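Local coordinates for hypothetical protein ST1511 (Sulfolobus tokodaii, PDB 2EKM), which is of unproven function but, as a member of the adenosine-specific kinase family, may act as an adenosine monophosphate-protein transferase, at residues I26-D31 with I47-A52. Numbering follows the deposited sequence.
Sequences IKTVED and IAFCEA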
loop_
_atom_site.group_PDB
_atom_site.type_symbol
_atom_site.label_atom_id
_atom_site.label_comp_id
_atom_site.label_asym_id
_atom_site.label_seq_id
_atom_site.Cartn_x
_atom_site.Cartn_y
_atom_site.Cartn_z
ATOM N N ILE A 26 -10.330 5.257 15.679
ATOM C CA ILE A 26 -11.435 6.168 15.405
ATOM C C ILE A 26 -10.987 7.579 15.008
ATOM O O ILE A 26 -11.721 8.294 14.320
ATOM C CB ILE A 26 -12.377 6.260 16.637
ATOM C CG1 ILE A 26 -13.675 6.976 16.261
ATOM C CG2 ILE A 26 -11.686 7.002 17.768
ATOM C CD1 ILE A 26 -14.480 6.255 15.221
ATOM N N LYS A 27 -9.785 7.973 15.427
ATOM C CA LYS A 27 -9.265 9.309 15.116
ATOM C C LYS A 27 -9.061 9.521 13.615
ATOM O O LYS A 27 -8.800 10.635 13.156
ATOM C CB LYS A 27 -7.948 9.565 15.869
ATOM C CG LYS A 27 -7.508 11.037 15.859
ATOM C CD LYS A 27 -6.535 11.359 16.999
ATOM C CE LYS A 27 -5.145 10.765 16.777
ATOM N NZ LYS A 27 -4.382 11.453 15.683
ATOM N N THR A 28 -9.182 8.440 12.852
ATOM C CA THR A 28 -9.046 8.496 11.400
ATOM C C THR A 28 -9.957 9.571 10.798
ATOM O O THR A 28 -9.526 10.386 9.979
ATOM C CB THR A 28 -9.424 7.133 10.764
ATOM O OG1 THR A 28 -8.404 6.171 11.053
ATOM C CG2 THR A 28 -9.608 7.264 9.251
ATOM N N VAL A 29 -11.222 9.564 11.212
ATOM C CA VAL A 29 -12.211 10.508 10.699
ATOM C C VAL A 29 -11.842 11.979 10.876
ATOM O O VAL A 29 -11.818 12.734 9.902
ATOM C CB VAL A 29 -13.594 10.265 11.348
ATOM C CG1 VAL A 29 -14.639 11.171 10.712
ATOM C CG2 VAL A 29 -13.987 8.811 11.188
ATOM N N GLU A 30 -11.562 12.395 12.106
ATOM C CA GLU A 30 -11.210 13.793 12.338
ATOM C C GLU A 30 -9.901 14.177 11.655
ATOM O O GLU A 30 -9.759 15.299 11.181
ATOM C CB GLU A 30 -11.118 14.102 13.842
ATOM C CG GLU A 30 -12.420 13.884 14.604
ATOM C CD GLU A 30 -12.472 14.654 15.917
ATOM O OE1 GLU A 30 -11.772 15.682 16.042
ATOM O OE2 GLU A 30 -13.227 14.241 16.820
ATOM N N ASP A 31 -8.946 13.251 11.607
ATOM C CA ASP A 31 -7.669 13.532 10.966
ATOM C C ASP A 31 -7.830 13.708 9.455
ATOM O O ASP A 31 -7.232 14.580 8.838
ATOM C CB ASP A 31 -6.722 12.368 11.257
ATOM C CG ASP A 31 -6.056 12.586 12.608
ATOM O OD1 ASP A 31 -6.584 13.383 13.384
ATOM O OD2 ASP A 31 -5.032 11.961 12.870
ATOM N N ILE A 47 -16.333 11.925 3.895
ATOM C CA ILE A 47 -15.497 10.855 4.440
ATOM C C ILE A 47 -16.277 9.780 5.190
ATOM O O ILE A 47 -17.159 10.090 5.983
ATOM C CB ILE A 47 -14.471 11.424 5.444
ATOM C CG1 ILE A 47 -13.660 12.538 4.786
ATOM C CG2 ILE A 47 -13.570 10.304 5.970
ATOM C CD1 ILE A 47 -12.975 13.456 5.789
ATOM N N ALA A 48 -15.927 8.520 4.951
ATOM C CA ALA A 48 -16.567 7.406 5.640
ATOM C C ALA A 48 -15.464 6.468 6.120
ATOM O O ALA A 48 -14.485 6.238 5.404
ATOM C CB ALA A 48 -17.516 6.670 4.705
ATOM N N PHE A 49 -15.625 5.941 7.332
ATOM C CA PHE A 49 -14.647 5.033 7.929
ATOM C C PHE A 49 -15.348 3.862 8.614
ATOM O O PHE A 49 -16.264 4.057 9.413
ATOM C CB PHE A 49 -13.785 5.788 8.948
ATOM C CG PHE A 49 -12.877 4.902 9.756
ATOM C CD1 PHE A 49 -11.835 4.202 9.145
ATOM C CD2 PHE A 49 -13.057 4.772 11.131
ATOM C CE1 PHE A 49 -10.988 3.389 9.895
ATOM C CE2 PHE A 49 -12.215 3.960 11.893
ATOM C CZ PHE A 49 -11.180 3.268 11.277
ATOM N N CYS A 50 -14.904 2.649 8.311
ATOM C CA CYS A 50 -15.509 1.457 8.889
ATOM C C CYS A 50 -14.925 1.016 10.229
ATOM O O CYS A 50 -13.950 0.262 10.274
ATOM C CB CYS A 50 -15.429 0.292 7.899
ATOM S SG CYS A 50 -16.382 0.516 6.367
ATOM N N GLU A 51 -15.516 1.494 11.320
ATOM C CA GLU A 51 -15.076 1.091 12.653
ATOM C C GLU A 51 -15.240 -0.433 12.643
ATOM O O GLU A 51 -16.302 -0.940 12.276
ATOM C CB GLU A 51 -15.974 1.732 13.708
ATOM C CG GLU A 51 -15.761 1.225 15.117
ATOM C CD GLU A 51 -16.714 1.872 16.098
ATOM O OE1 GLU A 51 -17.918 1.979 15.776
ATOM O OE2 GLU A 51 -16.262 2.270 17.188
ATOM N N ALA A 52 -14.200 -1.158 13.041
ATOM C CA ALA A 52 -14.232 -2.619 12.983
ATOM C C ALA A 52 -14.470 -3.369 14.288
ATOM O O ALA A 52 -14.390 -4.601 14.321
ATOM C CB ALA A 52 -12.938 -3.121 12.332
#
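Ile47 meets the start of helix 28-37 through its CD1, which lies 4.3 Å from the backbone O of Val29. Its side chain also packs on Leu32, Tyr33 and Leu36 of the same helix. Ala48 points from the other face of the sheet and packs on helix 65-78. Strand 44-50 is therefore sandwiched between two helices.

Phe49 is the main contributor; it touches Ile26, Thr28 and Val29. Its CG stands anti to the backbone N (chi1 172°), which carries the ring out toward residues 26-29. Thr28 sits over one face of this ring. Its CB lies 4.0 Å from the ring centroid and only 6° off the normal, a CH-pi contact. The methyl CG2 leans to the inner part of the ring, 3.8 Å from Phe49 CD1. Thr28 OG1 lies over the outer part, toward CE1 and CZ, and is hydrogen-bonded to Ser23 OG and Phe25 O. Val29 supports the root of the ring, with its CG2 3.8 Å from Phe49 CB. Ile26 adds a looser backbone contact, its CA 4.2 Å from Phe49 CE2. The ring of His82 also meets Phe49, with the two planes about 20° apart. An alanine in place of Phe49 would probably leave a gap beneath Thr28 and deprive its CB of the aromatic face.

After Cys50 the chain leaves the strand. Glu51 CA is 6.8 Å from Ile26 CA, but the Glu51 carboxylate pairs with Arg59.

No hydrogen bond or salt bridge joins the two segments. The helix start is held to the five-stranded sheet here by apolar and CH-pi contacts. With its hydroxyl held by Ser23 and Phe25, Thr28 probably has its rotation fixed, with CB and CG2 kept over the ring; shape, not polar pairing, sets the fit of helix to sheet here.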